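Local coordinates for hydrogenase expression/formation protein (hypb) (Archaeoglobus fulgidus, PDB 2WSM) that binds and hydrolyses GTP and binds nickel and zinc, probably acting in the delivery of nickel during hydrogenase maturation, at residues A[14-17]-A[18-22]; A[48-51]-A[52-56]; A[66-69]-A[70-74]. All coordinates share one frame; numbering follows the deposited sequence.

Interaction 1: A[14-17]-A[18-22]; sequences NKRL and AEKNR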
# COMPACT_ATOMS: atom_id res chain seq x y z
N ASN A 14 11.20 -7.98 -8.23
CA ASN A 14 11.25 -6.52 -8.18
C ASN A 14 12.61 -6.02 -7.74
O ASN A 14 13.18 -5.12 -8.36
CB ASN A 14 10.17 -5.96 -7.25
CG ASN A 14 9.95 -4.46 -7.46
OD1 ASN A 14 9.33 -4.04 -8.44
ND2 ASN A 14 10.45 -3.66 -6.53
N LYS A 15 13.14 -6.60 -6.66
CA LYS A 15 14.44 -6.22 -6.13
C LYS A 15 15.54 -6.36 -7.18
O LYS A 15 16.43 -5.51 -7.30
CB LYS A 15 14.78 -7.07 -4.91
CG LYS A 15 13.78 -6.93 -3.78
CD LYS A 15 14.18 -7.72 -2.55
CE LYS A 15 13.20 -7.49 -1.41
NZ LYS A 15 13.57 -8.24 -0.18
N ARG A 16 15.45 -7.44 -7.95
CA ARG A 16 16.39 -7.73 -9.01
C ARG A 16 16.34 -6.65 -10.09
O ARG A 16 17.36 -6.05 -10.43
CB ARG A 16 16.04 -9.10 -9.60
CG ARG A 16 17.02 -9.67 -10.59
CD ARG A 16 16.47 -10.97 -11.17
NE ARG A 16 17.31 -11.50 -12.24
CZ ARG A 16 17.28 -11.08 -13.50
NH1 ARG A 16 16.45 -10.11 -13.86
NH2 ARG A 16 18.09 -11.63 -14.40
N LEU A 17 15.15 -6.39 -10.63
CA LEU A 17 15.00 -5.34 -11.63
C LEU A 17 15.30 -3.96 -11.05
O LEU A 17 15.84 -3.08 -11.74
CB LEU A 17 13.60 -5.38 -12.25
CG LEU A 17 13.26 -6.69 -12.97
CD1 LEU A 17 11.84 -6.69 -13.54
CD2 LEU A 17 14.27 -6.97 -14.08
N ALA A 18 14.99 -3.76 -9.77
CA ALA A 18 15.27 -2.49 -9.11
C ALA A 18 16.76 -2.15 -9.12
O ALA A 18 17.14 -1.00 -9.31
CB ALA A 18 14.74 -2.50 -7.69
N GLU A 19 17.59 -3.17 -8.92
CA GLU A 19 19.03 -3.01 -8.94
C GLU A 19 19.50 -2.65 -10.35
O GLU A 19 20.40 -1.83 -10.52
CB GLU A 19 19.73 -4.29 -8.47
CG GLU A 19 21.25 -4.30 -8.68
CD GLU A 19 21.87 -5.69 -8.55
OE1 GLU A 19 21.12 -6.70 -8.56
OE2 GLU A 19 23.11 -5.78 -8.45
N LYS A 20 18.89 -3.27 -11.35
CA LYS A 20 19.24 -2.99 -12.74
C LYS A 20 18.85 -1.56 -13.13
O LYS A 20 19.60 -0.87 -13.82
CB LYS A 20 18.59 -3.99 -13.69
CG LYS A 20 19.13 -5.41 -13.56
CD LYS A 20 18.15 -6.41 -14.12
CE LYS A 20 18.23 -6.51 -15.64
NZ LYS A 20 19.25 -7.52 -16.06
N ASN A 21 17.67 -1.13 -12.69
CA ASN A 21 17.22 0.23 -12.95
C ASN A 21 18.18 1.23 -12.32
O ASN A 21 18.53 2.24 -12.93
CB ASN A 21 15.79 0.45 -12.47
CG ASN A 21 14.77 -0.37 -13.25
OD1 ASN A 21 15.08 -0.95 -14.29
ND2 ASN A 21 13.54 -0.44 -12.74
N ARG A 22 18.62 0.92 -11.11
CA ARG A 22 19.53 1.78 -10.36
C ARG A 22 20.90 1.87 -11.05
O ARG A 22 21.45 2.96 -11.22
CB ARG A 22 19.67 1.29 -8.92
CG ARG A 22 20.49 2.19 -8.01
CD ARG A 22 20.26 1.87 -6.53
NE ARG A 22 19.00 2.42 -6.04
CZ ARG A 22 17.90 1.70 -5.79
NH1 ARG A 22 17.91 0.39 -5.96
NH2 ARG A 22 16.80 2.30 -5.35
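The side chains of Leu17 and Lys20 meet carbon to carbon: the leucine CD2 lies 3.9 Å from the lysine CD, the two chains slanting across one another. With CG beside its backbone N (chi1 -68°) and chi2 nearly extended (159°), Lys20 lays CG and CD by the carbonyl of Arg16 and CD by Leu17; chi3 and chi4 then turn only CE and NZ. Arg16 runs alongside Lys20, its extended chain bringing NH1 to 4.1 Å from Lys20 CD, and its guanidinium takes Leu17 CD2 at the edge. Arg16 NH1 and Lys20 NZ, 4.4 Å apart, probably repel mildly, which a long, weak ion pair from Arg16 to Glu13 is likely to offset. Beneath run i to i+4 backbone bonds, such as Ala18 N to Asn14 O at 2.7 Å. Small Ala18 sits against Asp127, whereas Asn14 and Asn21 spend their buried amides on backbone: both bond to Ala96, Asn14 also to Asp127 O and Asn21 to Leu128 O. Leu17 and Lys20 rest on His97 and Tyr100 of helix 96-100. This is an amphipathic alpha-helix, 12-28, docked through leucine, alanine and asparagine onto the GTPase fold, with Lys15, Arg16 and Glu19 on its exposed side.

Interaction 2: A[48-51]-A[52-56]; sequences ERTI and ERIGN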
# COMPACT_ATOMS: atom_id res chain seq x y z
N GLU A 48 4.86 19.76 -13.78
CA GLU A 48 4.81 20.77 -14.83
C GLU A 48 5.53 22.04 -14.38
O GLU A 48 6.44 22.51 -15.06
CB GLU A 48 3.36 21.09 -15.19
CG GLU A 48 2.57 19.87 -15.67
CD GLU A 48 1.07 20.05 -15.57
OE1 GLU A 48 0.63 20.87 -14.73
OE2 GLU A 48 0.33 19.36 -16.31
N ARG A 49 5.11 22.59 -13.24
CA ARG A 49 5.72 23.80 -12.71
C ARG A 49 7.24 23.66 -12.63
O ARG A 49 7.97 24.60 -12.92
CB ARG A 49 5.13 24.16 -11.34
CG ARG A 49 3.65 24.53 -11.36
CD ARG A 49 3.42 25.89 -12.04
NE ARG A 49 4.42 26.86 -11.63
CZ ARG A 49 4.31 27.67 -10.59
NH1 ARG A 49 3.20 27.65 -9.86
NH2 ARG A 49 5.29 28.51 -10.28
N THR A 50 7.71 22.48 -12.26
CA THR A 50 9.15 22.22 -12.21
C THR A 50 9.77 22.34 -13.59
O THR A 50 10.81 22.98 -13.77
CB THR A 50 9.43 20.81 -11.70
OG1 THR A 50 8.94 20.67 -10.36
CG2 THR A 50 10.93 20.52 -11.73
N ILE A 51 9.14 21.69 -14.56
CA ILE A 51 9.60 21.71 -15.93
C ILE A 51 9.67 23.15 -16.43
O ILE A 51 10.62 23.54 -17.11
CB ILE A 51 8.69 20.84 -16.81
CG1 ILE A 51 8.86 19.37 -16.43
CG2 ILE A 51 8.98 21.06 -18.29
CD1 ILE A 51 7.75 18.48 -16.92
N GLU A 52 8.67 23.94 -16.06
CA GLU A 52 8.59 25.33 -16.50
C GLU A 52 9.70 26.19 -15.91
O GLU A 52 10.22 27.08 -16.58
CB GLU A 52 7.22 25.91 -16.15
CG GLU A 52 6.13 25.49 -17.12
CD GLU A 52 4.75 25.48 -16.50
OE1 GLU A 52 4.48 26.31 -15.60
OE2 GLU A 52 3.93 24.64 -16.92
N ARG A 53 10.07 25.91 -14.67
CA ARG A 53 11.04 26.75 -13.96
C ARG A 53 12.49 26.45 -14.33
O ARG A 53 13.28 27.36 -14.53
CB ARG A 53 10.82 26.66 -12.45
CG ARG A 53 12.00 27.15 -11.62
CD ARG A 53 12.19 28.66 -11.71
NE ARG A 53 11.00 29.38 -11.24
CZ ARG A 53 10.83 29.82 -9.99
NH1 ARG A 53 9.72 30.46 -9.66
NH2 ARG A 53 11.77 29.61 -9.07
N ILE A 54 12.85 25.17 -14.42
CA ILE A 54 14.25 24.80 -14.66
C ILE A 54 14.46 23.93 -15.90
O ILE A 54 15.56 23.42 -16.11
CB ILE A 54 14.87 24.07 -13.45
CG1 ILE A 54 14.03 22.84 -13.07
CG2 ILE A 54 15.03 25.02 -12.26
CD1 ILE A 54 14.71 21.91 -12.09
N GLY A 55 13.43 23.77 -16.72
CA GLY A 55 13.51 22.93 -17.91
C GLY A 55 14.55 23.39 -18.93
O GLY A 55 15.07 22.59 -19.71
N ASN A 56 14.85 24.69 -18.93
CA ASN A 56 15.85 25.24 -19.84
C ASN A 56 17.29 25.00 -19.37
O ASN A 56 18.20 24.90 -20.20
CB ASN A 56 15.61 26.74 -20.05
CG ASN A 56 14.34 27.02 -20.83
OD1 ASN A 56 13.95 26.26 -21.72
ND2 ASN A 56 13.68 28.14 -20.51
O HOH W 1 7.67 30.17 -11.26
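The last turns of helix 43-54, the helix that follows a probable P-loop, hold this contact. Glu52 N bonds to Glu48 O at 2.8 Å, and Ile54 N reaches Thr50 O at 3.1 Å in a nearly straight bond (170°); Gly55 N makes a weak bond to Ile51 O. The bend of Arg49 at chi2 (-70°) carries its CD to 3.7 Å from Glu52 OE1, and chi3 then turns NE and the guanidinium. The guanidinium and carboxylate planes are nearly parallel, 8° apart, yet Arg49 NE stays 4.0 Å from Glu52 OE1, an attraction short of a salt bridge. The firm partner of Glu52 is Arg75, bound through OE2; an alanine in place of Glu52 would probably leave Arg75 without that mate and Arg49 without the nearby negative charge. A water accepts from Arg53 NH1 at 2.6 Å and, weakly, from Arg49 NH2, bridging two like charges. Elsewhere Thr50 CG2 lies beside Ile54 CD1, 4.0 Å away, while Thr50 OG1 bonds to Leu46 O and Trp204. Helix 201-212 packs against Thr50, Arg53 and Ile54, with Glu202 salt-bridged to Arg53; Arg75 comes from helix 70-77, and strand 60-64 meets Ile51 and Ile54 through Ile60.

Interaction 3: A[66-69]-A[70-74]; sequences DVVS and KADYE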
# COMPACT_ATOMS: atom_id res chain seq x y z
N ASP A 66 -0.02 8.12 -12.84
CA ASP A 66 -1.45 8.39 -12.65
C ASP A 66 -2.04 8.71 -14.01
O ASP A 66 -1.34 9.22 -14.88
CB ASP A 66 -1.69 9.55 -11.67
CG ASP A 66 -2.22 9.08 -10.33
OD1 ASP A 66 -2.11 9.83 -9.34
OD2 ASP A 66 -2.76 7.96 -10.25
N VAL A 67 -3.31 8.39 -14.22
CA VAL A 67 -3.94 8.77 -15.48
C VAL A 67 -3.95 10.28 -15.58
O VAL A 67 -4.39 10.97 -14.66
CB VAL A 67 -5.38 8.22 -15.64
CG1 VAL A 67 -6.04 8.83 -16.87
CG2 VAL A 67 -5.37 6.70 -15.74
N VAL A 68 -3.43 10.80 -16.68
CA VAL A 68 -3.35 12.24 -16.88
C VAL A 68 -4.23 12.66 -18.06
O VAL A 68 -4.25 11.99 -19.09
CB VAL A 68 -1.90 12.69 -17.09
CG1 VAL A 68 -1.85 14.10 -17.64
CG2 VAL A 68 -1.12 12.59 -15.78
N SER A 69 -4.95 13.76 -17.89
CA SER A 69 -5.83 14.28 -18.92
C SER A 69 -5.04 14.68 -20.16
O SER A 69 -3.82 14.78 -20.11
CB SER A 69 -6.58 15.50 -18.40
OG SER A 69 -5.71 16.61 -18.30
N LYS A 70 -5.75 14.90 -21.26
CA LYS A 70 -5.11 15.25 -22.52
C LYS A 70 -4.44 16.62 -22.42
O LYS A 70 -3.35 16.82 -22.95
CB LYS A 70 -6.12 15.25 -23.67
CG LYS A 70 -6.71 13.87 -23.97
CD LYS A 70 -7.61 13.90 -25.20
CE LYS A 70 -8.07 12.50 -25.58
NZ LYS A 70 -8.78 12.47 -26.89
N ALA A 71 -5.11 17.54 -21.74
CA ALA A 71 -4.60 18.90 -21.58
C ALA A 71 -3.28 18.89 -20.83
O ALA A 71 -2.35 19.63 -21.17
CB ALA A 71 -5.61 19.77 -20.86
N ASP A 72 -3.19 18.06 -19.80
CA ASP A 72 -1.98 17.95 -19.00
C ASP A 72 -0.85 17.27 -19.77
O ASP A 72 0.31 17.60 -19.59
CB ASP A 72 -2.25 17.23 -17.68
CG ASP A 72 -2.90 18.14 -16.65
OD1 ASP A 72 -2.51 19.32 -16.58
OD2 ASP A 72 -3.79 17.66 -15.92
N TYR A 73 -1.19 16.31 -20.63
CA TYR A 73 -0.17 15.70 -21.47
C TYR A 73 0.39 16.68 -22.48
O TYR A 73 1.60 16.72 -22.72
CB TYR A 73 -0.70 14.44 -22.16
CG TYR A 73 -0.43 13.20 -21.35
CD1 TYR A 73 0.84 12.67 -21.26
CD2 TYR A 73 -1.46 12.57 -20.67
CE1 TYR A 73 1.09 11.54 -20.50
CE2 TYR A 73 -1.22 11.44 -19.92
CZ TYR A 73 0.05 10.93 -19.84
OH TYR A 73 0.28 9.81 -19.08
N GLU A 74 -0.49 17.49 -23.07
CA GLU A 74 -0.05 18.55 -23.95
C GLU A 74 0.84 19.51 -23.19
O GLU A 74 1.89 19.92 -23.68
CB GLU A 74 -1.26 19.31 -24.50
CG GLU A 74 -0.91 20.27 -25.62
CD GLU A 74 -2.10 20.60 -26.49
OE1 GLU A 74 -3.16 20.98 -25.94
OE2 GLU A 74 -1.98 20.48 -27.73
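The chain comes out of the loop extended through Val68 and Ser69 and turns into helix 70-77, whose first turn closes when Tyr73 N bonds to Ser69 O at 3.1 Å (152°). Ser69 is the N-cap. With OG placed between its backbone N and carbonyl carbon (chi1 73°), the hydroxyl swings over the start of the helix and accepts from Asp72 N at 3.3 Å, a fairly straight bond at 159°. The same hydroxyl donates weakly to Asp72 OD2 at 3.2 Å, so one small oxygen serves both the backbone and the side chain of the third residue after it. Serine suits the place because its short arm carries a group able to accept and donate at once. Val68 is modelled next to Tyr73 and Asp72, too close for the details to be trusted; the tyrosine ring turns its edge to Val68 O, which sits in the ring plane. Val68 and Asp72 also touch Thr44, which belongs to the probable P-loop at the start of helix 43-54. At the far end of the loop, Asp66 is salt-bridged to Lys43 and accepts from Gly118 N. Chemically, the serine meets an N-H of the first turn that lacks the usual i-4 carbonyl partner, and Asp72, if charged, would probably interact favourably with the helix N-terminus, although the acidic Glu48 lies close by.

Along the chain the three contacts come in series. Interaction 1 lies on helix 12-28, ahead of the first sheet strand, 31-37; interaction 2 lies in the C-terminal part of helix 43-54, and interaction 3 opens helix 70-77 after strand 60-64. The last two both belong to the nucleotide-binding domain, their centres about 17 Å apart, and they touch where Glu48 OE2 comes 2.9 Å from Asp72 OD1, two acidic groups that may share a proton. Interaction 1 stands apart, its centre about 29 Å from interaction 2 and 28 Å from interaction 3. Thus two neighbouring helices of the parallel-sheet GTPase fold lie together, spanned by the Glu52-Arg75 salt bridge, while the N-terminal helix packs elsewhere on that fold.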